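Local coordinates for protein acidocalcisomal pyrophosphatase (Trypanosoma brucei brucei, PDB 5C5V) that probably hydrolyses inorganic pyrophosphate to phosphate with the help of magnesium ions, and here holds the substrate analogue imidodiphosphate, at residues 155-160 and 166-171; 204-209 and 255-260. One frame throughout, in Å; residues are numbered along the deposited sequence.

Interaction 1 of 2, residues 155-160 and 166-171. With MG (magnesium ion), chain F.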
ATOM      1  N   ILE A 155      18.800   9.545 -11.184  1.00 49.82           N
ATOM      2  CA  ILE A 155      20.056   9.369 -10.476  1.00 50.46           C
ATOM      3  C   ILE A 155      20.000  10.109  -9.158  1.00 50.49           C
ATOM      4  O   ILE A 155      19.914  11.339  -9.140  1.00 50.69           O
ATOM      5  CB  ILE A 155      21.249   9.879 -11.293  1.00 51.80           C
ATOM      6  CG1 ILE A 155      21.287   9.176 -12.653  1.00 51.95           C
ATOM      7  CG2 ILE A 155      22.549   9.680 -10.513  1.00 52.76           C
ATOM      8  CD1 ILE A 155      22.149   9.880 -13.674  1.00 53.11           C
ATOM      9  N   CYS A 156      20.029   9.371  -8.055  1.00 51.09           N
ATOM     10  CA  CYS A 156      20.018  10.006  -6.748  1.00 51.34           C
ATOM     11  C   CYS A 156      21.404  10.524  -6.373  1.00 52.64           C
ATOM     12  O   CYS A 156      22.351   9.755  -6.235  1.00 53.69           O
ATOM     13  CB  CYS A 156      19.519   9.044  -5.671  1.00 50.63           C
ATOM     14  SG  CYS A 156      19.490   9.781  -4.008  1.00 51.07           S
ATOM     15  N   GLU A 157      21.501  11.834  -6.206  1.00 50.46           N
ATOM     16  CA  GLU A 157      22.712  12.497  -5.729  1.00 52.00           C
ATOM     17  C   GLU A 157      22.637  12.708  -4.212  1.00 52.40           C
ATOM     18  O   GLU A 157      23.627  12.538  -3.493  1.00 53.93           O
ATOM     19  CB  GLU A 157      22.891  13.837  -6.447  1.00 52.54           C
ATOM     20  CG  GLU A 157      23.050  13.684  -7.958  1.00 52.46           C
ATOM     21  CD  GLU A 157      22.904  14.986  -8.745  1.00 52.67           C
ATOM     22  OE1 GLU A 157      22.066  15.845  -8.370  1.00 51.88           O
ATOM     23  OE2 GLU A 157      23.624  15.132  -9.766  1.00 53.30           O
ATOM     24  N   ILE A 158      21.456  13.089  -3.728  1.00 51.92           N
ATOM     25  CA  ILE A 158      21.277  13.404  -2.313  1.00 52.28           C
ATOM     26  C   ILE A 158      20.119  12.649  -1.674  1.00 50.76           C
ATOM     27  O   ILE A 158      18.948  12.993  -1.864  1.00 49.67           O
ATOM     28  CB  ILE A 158      21.073  14.904  -2.123  1.00 52.75           C
ATOM     29  CG1 ILE A 158      22.274  15.651  -2.705  1.00 53.88           C
ATOM     30  CG2 ILE A 158      20.864  15.246  -0.636  1.00 53.30           C
ATOM     31  CD1 ILE A 158      22.133  17.141  -2.626  1.00 54.53           C
ATOM     32  N   PRO A 159      20.446  11.629  -0.891  1.00 52.29           N
ATOM     33  CA  PRO A 159      19.392  10.801  -0.327  1.00 50.98           C
ATOM     34  C   PRO A 159      18.505  11.558   0.652  1.00 50.68           C
ATOM     35  O   PRO A 159      18.901  12.548   1.265  1.00 51.73           O
ATOM     36  CB  PRO A 159      20.167   9.691   0.390  1.00 51.52           C
ATOM     37  CG  PRO A 159      21.499   9.666  -0.293  1.00 52.72           C
ATOM     38  CD  PRO A 159      21.776  11.112  -0.549  1.00 53.75           C
ATOM     39  N   LYS A 160      17.282  11.065   0.749  1.00 53.16           N
ATOM     40  CA  LYS A 160      16.312  11.482   1.736  1.00 52.82           C
ATOM     41  C   LYS A 160      16.965  11.623   3.122  1.00 53.81           C
ATOM     42  O   LYS A 160      17.726  10.743   3.548  1.00 54.11           O
ATOM     43  CB  LYS A 160      15.185  10.443   1.748  1.00 51.48           C
ATOM     44  CG  LYS A 160      13.897  10.825   2.418  1.00 50.94           C
ATOM     45  CD  LYS A 160      12.952   9.632   2.309  1.00 50.10           C
ATOM     46  CE  LYS A 160      11.579   9.940   2.818  1.00 49.20           C
ATOM     47  NZ  LYS A 160      10.905  10.802   1.857  1.00 49.33           N
ATOM     48  N   PHE A 166      26.011  16.246  -2.860  1.00 54.60           N
ATOM     49  CA  PHE A 166      26.643  15.558  -3.961  1.00 54.83           C
ATOM     50  C   PHE A 166      25.999  16.003  -5.273  1.00 53.60           C
ATOM     51  O   PHE A 166      24.843  16.425  -5.282  1.00 52.31           O
ATOM     52  CB  PHE A 166      26.536  14.054  -3.784  1.00 54.29           C
ATOM     53  CG  PHE A 166      27.261  13.542  -2.578  1.00 55.75           C
ATOM     54  CD1 PHE A 166      26.562  13.067  -1.478  1.00 54.92           C
ATOM     55  CD2 PHE A 166      28.640  13.549  -2.535  1.00 57.68           C
ATOM     56  CE1 PHE A 166      27.231  12.595  -0.369  1.00 56.08           C
ATOM     57  CE2 PHE A 166      29.318  13.071  -1.434  1.00 59.11           C
ATOM     58  CZ  PHE A 166      28.616  12.601  -0.340  1.00 58.19           C
ATOM     59  N   GLU A 167      26.775  15.926  -6.352  1.00 55.42           N
ATOM     60  CA  GLU A 167      26.409  16.390  -7.684  1.00 54.51           C
ATOM     61  C   GLU A 167      27.160  15.555  -8.718  1.00 54.99           C
ATOM     62  O   GLU A 167      28.311  15.175  -8.502  1.00 56.50           O
ATOM     63  CB  GLU A 167      26.788  17.860  -7.899  1.00 54.80           C
ATOM     64  CG  GLU A 167      25.834  18.893  -7.338  1.00 54.22           C
ATOM     65  CD  GLU A 167      26.247  20.329  -7.692  1.00 54.74           C
ATOM     66  OE1 GLU A 167      27.259  20.507  -8.420  1.00 55.45           O
ATOM     67  OE2 GLU A 167      25.557  21.282  -7.232  1.00 54.19           O
ATOM     68  N   ILE A 168      26.524  15.290  -9.848  1.00 53.97           N
ATOM     69  CA  ILE A 168      27.245  14.797 -11.004  1.00 54.51           C
ATOM     70  C   ILE A 168      28.269  15.854 -11.406  1.00 55.46           C
ATOM     71  O   ILE A 168      27.909  17.017 -11.569  1.00 54.98           O
ATOM     72  CB  ILE A 168      26.301  14.507 -12.178  1.00 53.33           C
ATOM     73  CG1 ILE A 168      25.342  13.366 -11.810  1.00 52.26           C
ATOM     74  CG2 ILE A 168      27.098  14.206 -13.419  1.00 53.78           C
ATOM     75  CD1 ILE A 168      24.337  13.037 -12.890  1.00 50.98           C
ATOM     76  N   ALA A 169      29.542  15.473 -11.490  1.00 53.86           N
ATOM     77  CA  ALA A 169      30.585  16.424 -11.865  1.00 54.79           C
ATOM     78  C   ALA A 169      30.594  16.615 -13.387  1.00 54.53           C
ATOM     79  O   ALA A 169      31.236  15.860 -14.134  1.00 55.24           O
ATOM     80  CB  ALA A 169      31.946  15.966 -11.369  1.00 56.55           C
ATOM     81  N   THR A 170      29.881  17.638 -13.840  1.00 56.19           N
ATOM     82  CA  THR A 170      29.711  17.883 -15.263  1.00 55.71           C
ATOM     83  C   THR A 170      31.027  18.281 -15.914  1.00 57.01           C
ATOM     84  O   THR A 170      31.169  18.244 -17.132  1.00 57.15           O
ATOM     85  CB  THR A 170      28.662  18.979 -15.500  1.00 54.66           C
ATOM     86  OG1 THR A 170      29.050  20.163 -14.785  1.00 55.09           O
ATOM     87  CG2 THR A 170      27.309  18.524 -14.973  1.00 53.64           C
ATOM     88  N   GLY A 171      31.997  18.656 -15.093  1.00 56.32           N
ATOM     89  CA  GLY A 171      33.254  19.162 -15.611  1.00 57.47           C
ATOM     90  C   GLY A 171      34.336  18.113 -15.746  1.00 58.93           C
ATOM     91  O   GLY A 171      35.388  18.390 -16.293  1.00 60.07           O
TER
HETATM   92 MG    MG F 504      24.761  23.196  -8.025  1.00 56.12          MG
HETATM   93  O   HOH W   1      22.764  17.512  -6.166  1.00 51.51           O
HETATM   94  O   HOH W   2      26.056  22.678  -9.753  1.00 56.80           O
HETATM   95  O   HOH W   3      24.539  25.099  -8.913  0.64 55.93           O
HETATM   96  O   HOH W   4      26.313  24.347  -7.357  1.00 56.15           O
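Glu157 and Phe166 bring the two backbones to 5.3 Å between CA atoms, where residues 155-158 run roughly antiparallel, at 156°, to strand 166-168 without pairing with it as a sheet. Glu157 and Ile158 form a classic beta bulge opposite Tyr198, and at this corner of the pyrophosphatase fold the chain leaves strand 152-156. Side chain and water take the place of a backbone ladder. Glu157 points toward strand 166-168 with CG anti to its own carbonyl carbon (chi1 -61°) and the chain extended beyond. Its OE2 accepts the Ile168 N-H at 2.9 Å in a fairly straight bond (161°), met from above the carboxylate plane. A water bonded to both Glu157 OE1 and Phe166 O ties down the other oxygen, so both ends of the buried carboxylate are held against the strand. On the Phe166 side, Ile158 CG1 packs on Phe166 O at 3.7 Å, while Glu157 O lies at the edge of the Phe166 ring. Farther along the strand, the CD1 methyls of Ile155 and Ile168 touch, the two side chains crossing at about a right angle. Glu167 points away from residues 155-160, and its extended chain carries the carboxylate to the imidodiphosphate pocket, where it also accepts a bond from Lys165. Three waters and imidodiphosphate O1 and O4 complete the shell of the magnesium, to which Glu167 OE2 binds at 2.2 Å.

Interaction 2 of 2, residues 204-209 and 255-260. With MG (magnesium ion), chain E; MG (magnesium ion), chain D; 2PN (imidodiphosphoric acid), chain C.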
ATOM      1  N   THR A 204      19.972  14.875 -19.979  1.00 52.11           N
ATOM      2  CA  THR A 204      19.309  16.174 -20.054  1.00 51.83           C
ATOM      3  C   THR A 204      20.311  17.268 -19.738  1.00 52.13           C
ATOM      4  O   THR A 204      21.337  17.023 -19.099  1.00 52.48           O
ATOM      5  CB  THR A 204      18.129  16.303 -19.066  1.00 50.66           C
ATOM      6  OG1 THR A 204      18.632  16.200 -17.728  1.00 50.32           O
ATOM      7  CG2 THR A 204      17.089  15.224 -19.303  1.00 50.38           C
ATOM      8  N   TRP A 205      19.984  18.486 -20.138  1.00 52.83           N
ATOM      9  CA  TRP A 205      20.844  19.618 -19.868  1.00 53.29           C
ATOM     10  C   TRP A 205      20.035  20.921 -19.894  1.00 53.01           C
ATOM     11  O   TRP A 205      19.316  21.204 -20.866  1.00 52.98           O
ATOM     12  CB  TRP A 205      21.994  19.655 -20.887  1.00 54.28           C
ATOM     13  CG  TRP A 205      22.942  20.815 -20.752  1.00 54.86           C
ATOM     14  CD1 TRP A 205      23.647  21.188 -19.641  1.00 54.87           C
ATOM     15  CD2 TRP A 205      23.301  21.741 -21.785  1.00 55.38           C
ATOM     16  NE1 TRP A 205      24.408  22.299 -19.916  1.00 55.45           N
ATOM     17  CE2 TRP A 205      24.215  22.656 -21.227  1.00 55.75           C
ATOM     18  CE3 TRP A 205      22.922  21.896 -23.121  1.00 55.68           C
ATOM     19  CZ2 TRP A 205      24.765  23.709 -21.968  1.00 56.37           C
ATOM     20  CZ3 TRP A 205      23.475  22.940 -23.855  1.00 56.37           C
ATOM     21  CH2 TRP A 205      24.381  23.829 -23.276  1.00 56.52           C
ATOM     22  N   GLU A 206      20.140  21.703 -18.823  1.00 55.21           N
ATOM     23  CA  GLU A 206      19.517  23.025 -18.792  1.00 55.05           C
ATOM     24  C   GLU A 206      20.397  23.990 -19.582  1.00 55.78           C
ATOM     25  O   GLU A 206      21.265  24.667 -19.026  1.00 56.12           O
ATOM     26  CB  GLU A 206      19.323  23.513 -17.354  1.00 54.55           C
ATOM     27  CG  GLU A 206      18.457  22.596 -16.501  1.00 53.77           C
ATOM     28  CD  GLU A 206      16.965  22.838 -16.683  1.00 53.20           C
ATOM     29  OE1 GLU A 206      16.553  23.321 -17.757  1.00 53.61           O
ATOM     30  OE2 GLU A 206      16.192  22.547 -15.740  1.00 52.78           O
ATOM     31  N   SER A 207      20.156  24.033 -20.888  1.00 56.13           N
ATOM     32  CA  SER A 207      21.009  24.741 -21.834  1.00 57.06           C
ATOM     33  C   SER A 207      21.246  26.213 -21.497  1.00 57.07           C
ATOM     34  O   SER A 207      20.311  26.962 -21.217  1.00 56.42           O
ATOM     35  CB  SER A 207      20.403  24.649 -23.234  1.00 57.24           C
ATOM     36  OG  SER A 207      21.172  25.396 -24.143  1.00 58.24           O
ATOM     37  N   THR A 208      22.507  26.616 -21.574  1.00 59.76           N
ATOM     38  CA  THR A 208      22.884  28.008 -21.413  1.00 60.03           C
ATOM     39  C   THR A 208      22.641  28.807 -22.696  1.00 60.46           C
ATOM     40  O   THR A 208      22.900  30.003 -22.742  1.00 60.93           O
ATOM     41  CB  THR A 208      24.359  28.135 -21.016  1.00 60.99           C
ATOM     42  OG1 THR A 208      25.192  27.597 -22.054  1.00 61.61           O
ATOM     43  CG2 THR A 208      24.619  27.400 -19.714  1.00 60.61           C
ATOM     44  N   GLU A 209      22.168  28.149 -23.746  1.00 60.08           N
ATOM     45  CA  GLU A 209      21.936  28.823 -25.016  1.00 60.64           C
ATOM     46  C   GLU A 209      20.444  29.009 -25.278  1.00 60.13           C
ATOM     47  O   GLU A 209      20.056  29.580 -26.294  1.00 60.58           O
ATOM     48  CB  GLU A 209      22.563  28.038 -26.186  1.00 61.38           C
ATOM     49  CG  GLU A 209      24.033  27.660 -26.023  1.00 62.10           C
ATOM     50  CD  GLU A 209      24.590  26.930 -27.260  1.00 64.11           C
ATOM     51  N   MET A 255      17.207  29.206 -15.309  1.00 57.18           N
ATOM     52  CA  MET A 255      16.088  28.262 -15.262  1.00 56.24           C
ATOM     53  C   MET A 255      16.544  26.982 -14.564  1.00 56.32           C
ATOM     54  O   MET A 255      17.592  26.422 -14.872  1.00 56.89           O
ATOM     55  CB  MET A 255      15.556  27.943 -16.658  1.00 56.21           C
ATOM     56  CG  MET A 255      14.138  27.386 -16.671  1.00 55.78           C
ATOM     57  SD  MET A 255      12.893  28.638 -16.248  1.00 55.65           S
ATOM     58  CE  MET A 255      11.961  27.772 -14.981  1.00 54.43           C
ATOM     59  N   ASP A 256      15.766  26.531 -13.595  1.00 54.19           N
ATOM     60  CA  ASP A 256      16.204  25.439 -12.744  1.00 54.00           C
ATOM     61  C   ASP A 256      15.012  24.590 -12.337  1.00 53.29           C
ATOM     62  O   ASP A 256      14.738  24.413 -11.147  1.00 52.95           O
ATOM     63  CB  ASP A 256      16.938  26.000 -11.532  1.00 54.46           C
ATOM     64  CG  ASP A 256      17.907  25.023 -10.937  1.00 55.30           C
ATOM     65  OD1 ASP A 256      18.242  24.020 -11.614  1.00 55.27           O
ATOM     66  OD2 ASP A 256      18.356  25.265  -9.791  1.00 55.64           O
ATOM     67  N   TRP A 257      14.306  24.081 -13.350  1.00 53.42           N
ATOM     68  CA  TRP A 257      13.144  23.223 -13.164  1.00 52.92           C
ATOM     69  C   TRP A 257      13.388  22.189 -12.099  1.00 52.70           C
ATOM     70  O   TRP A 257      14.466  21.605 -12.032  1.00 53.22           O
ATOM     71  CB  TRP A 257      12.773  22.488 -14.454  1.00 52.86           C
ATOM     72  CG  TRP A 257      12.435  23.341 -15.623  1.00 53.39           C
ATOM     73  CD1 TRP A 257      13.211  23.561 -16.723  1.00 53.98           C
ATOM     74  CD2 TRP A 257      11.219  24.069 -15.839  1.00 52.94           C
ATOM     75  NE1 TRP A 257      12.559  24.387 -17.609  1.00 54.06           N
ATOM     76  CE2 TRP A 257      11.332  24.712 -17.093  1.00 53.60           C
ATOM     77  CE3 TRP A 257      10.045  24.239 -15.096  1.00 52.34           C
ATOM     78  CZ2 TRP A 257      10.322  25.507 -17.621  1.00 53.35           C
ATOM     79  CZ3 TRP A 257       9.041  25.033 -15.618  1.00 52.45           C
ATOM     80  CH2 TRP A 257       9.185  25.657 -16.871  1.00 53.06           C
ATOM     81  N   LYS A 258      12.371  21.954 -11.280  1.00 51.92           N
ATOM     82  CA  LYS A 258      12.420  20.897 -10.276  1.00 51.57           C
ATOM     83  C   LYS A 258      11.295  19.920 -10.539  1.00 51.01           C
ATOM     84  O   LYS A 258      10.131  20.206 -10.245  1.00 50.37           O
ATOM     85  CB  LYS A 258      12.320  21.483  -8.867  1.00 51.49           C
ATOM     86  CG  LYS A 258      13.502  22.361  -8.467  1.00 52.36           C
ATOM     87  CD  LYS A 258      14.722  21.531  -8.116  1.00 52.93           C
ATOM     88  CE  LYS A 258      15.887  22.417  -7.712  1.00 53.95           C
ATOM     89  NZ  LYS A 258      16.410  23.195  -8.864  1.00 54.30           N
ATOM     90  N   VAL A 259      11.637  18.776 -11.121  1.00 50.99           N
ATOM     91  CA  VAL A 259      10.627  17.789 -11.467  1.00 50.59           C
ATOM     92  C   VAL A 259      10.230  16.983 -10.236  1.00 50.10           C
ATOM     93  O   VAL A 259      11.088  16.493  -9.497  1.00 50.23           O
ATOM     94  CB  VAL A 259      11.111  16.834 -12.585  1.00 51.25           C
ATOM     95  CG1 VAL A 259      10.076  15.738 -12.838  1.00 50.98           C
ATOM     96  CG2 VAL A 259      11.389  17.605 -13.866  1.00 51.77           C
ATOM     97  N   VAL A 260       8.923  16.862 -10.021  1.00 50.58           N
ATOM     98  CA  VAL A 260       8.392  16.040  -8.947  1.00 50.08           C
ATOM     99  C   VAL A 260       8.112  14.670  -9.520  1.00 50.36           C
ATOM    100  O   VAL A 260       7.408  14.545 -10.526  1.00 50.50           O
ATOM    101  CB  VAL A 260       7.082  16.625  -8.333  1.00 49.86           C
ATOM    102  CG1 VAL A 260       6.538  15.684  -7.249  1.00 49.29           C
ATOM    103  CG2 VAL A 260       7.319  18.016  -7.752  1.00 49.71           C
TER
HETATM  104 MG    MG E 503      19.757  22.778 -11.067  1.00 54.21          MG
HETATM  105 MG    MG D 502      19.879  25.210  -8.507  1.00 55.59          MG
HETATM  106  P1  2PN C 501      22.044  24.091  -6.324  1.00 55.18           P
HETATM  107  O1  2PN C 501      23.589  24.066  -6.455  1.00 56.48           O
HETATM  108  O2  2PN C 501      21.500  25.254  -7.197  1.00 54.34           O
HETATM  109  O3  2PN C 501      21.663  24.212  -4.822  1.00 55.50           O
HETATM  110  N1  2PN C 501      21.445  22.656  -6.831  1.00 54.44           N
HETATM  111  P2  2PN C 501      21.424  22.152  -8.390  0.75 54.10           P
HETATM  112  O4  2PN C 501      22.862  22.232  -9.018  1.00 55.20           O
HETATM  113  O5  2PN C 501      20.506  23.092  -9.147  1.00 52.94           O
HETATM  114  O6  2PN C 501      20.935  20.774  -8.463  1.00 53.27           O
HETATM  115  O   HOH W   5      18.757  24.290  -7.011  1.00 55.44           O
HETATM  116  O   HOH W   6      21.281  26.031 -10.037  1.00 54.22           O
HETATM  117  O   HOH W   7      19.468  21.855 -13.059  1.00 53.49           O
HETATM  118  O   HOH W   8      21.407  21.784 -11.122  1.00 52.83           O
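The carboxylate of Glu206 lies along the edge of the Trp257 indole at CD1, nearly coplanar with it (19°), so that oxygen meets ring edge rather than ring face. This joins the loop after strand 197-200 to residues 255-257 of strand 254-263, which pairs antiparallel with strand 238-251 in the mixed sheet of the pyrophosphatase fold. Glu206 sits at the centre of an inverse gamma turn; its chain bends at chi2 (-83°), which swings the carboxylate across to Trp257. Glu206 OE2 lies 3.3 Å from Trp257 CD1, and Glu206 OE1 lies in the ring plane, 3.5 Å from the same carbon. On one face of the indole, Met255 CE rests over the centre, 3.6 Å above the plane, so methyl and carboxylate approach the ring from different directions. Farther along the same loop, Ser207 OG accepts the Glu209 N-H in an ST turn.

Between Met255 and Trp257, Asp256 points away from the loop, its CG anti to the backbone N (chi1 -155°), and its carboxylate bridges two magnesium ions. Asp219 and Asp224 share one of these ions, and Asp251 the other; imidodiphosphate O5 binds both. Lys258 bends back at chi2 and chi4 to bring its ammonium to this aspartate, where it bonds to the Asp256 carbonyl from above the carbonyl plane, makes a salt bridge to Asp256 OD2 in which the hydrogen bond is weak, and also bonds to Asp224. Asp256 OD1 binds one magnesium and Asp256 OD2 the other, each at 2.0 Å.

Overall arrangement
Both contacts are buried and reach the same mixed sheet, through strand 152-156 in interaction 1 and strand 254-263 in interaction 2. Their centres lie 15 Å apart and they do not touch, yet each delivers a carboxylate to the imidodiphosphate pocket: one magnesium ligand comes from interaction 1, a bridging ligand for two ions from interaction 2. Interaction 1 buries about twice the area, 293 against 136 Å², and joins the sheet to a strand of a separate three-stranded sheet through a direct hydrogen bond, a water and aliphatic packing. Interaction 2 brings a loop against the strand mainly by carboxylate-to-indole edge contact; no clear hydrogen bond crosses it, and its metal bonds run from Asp256.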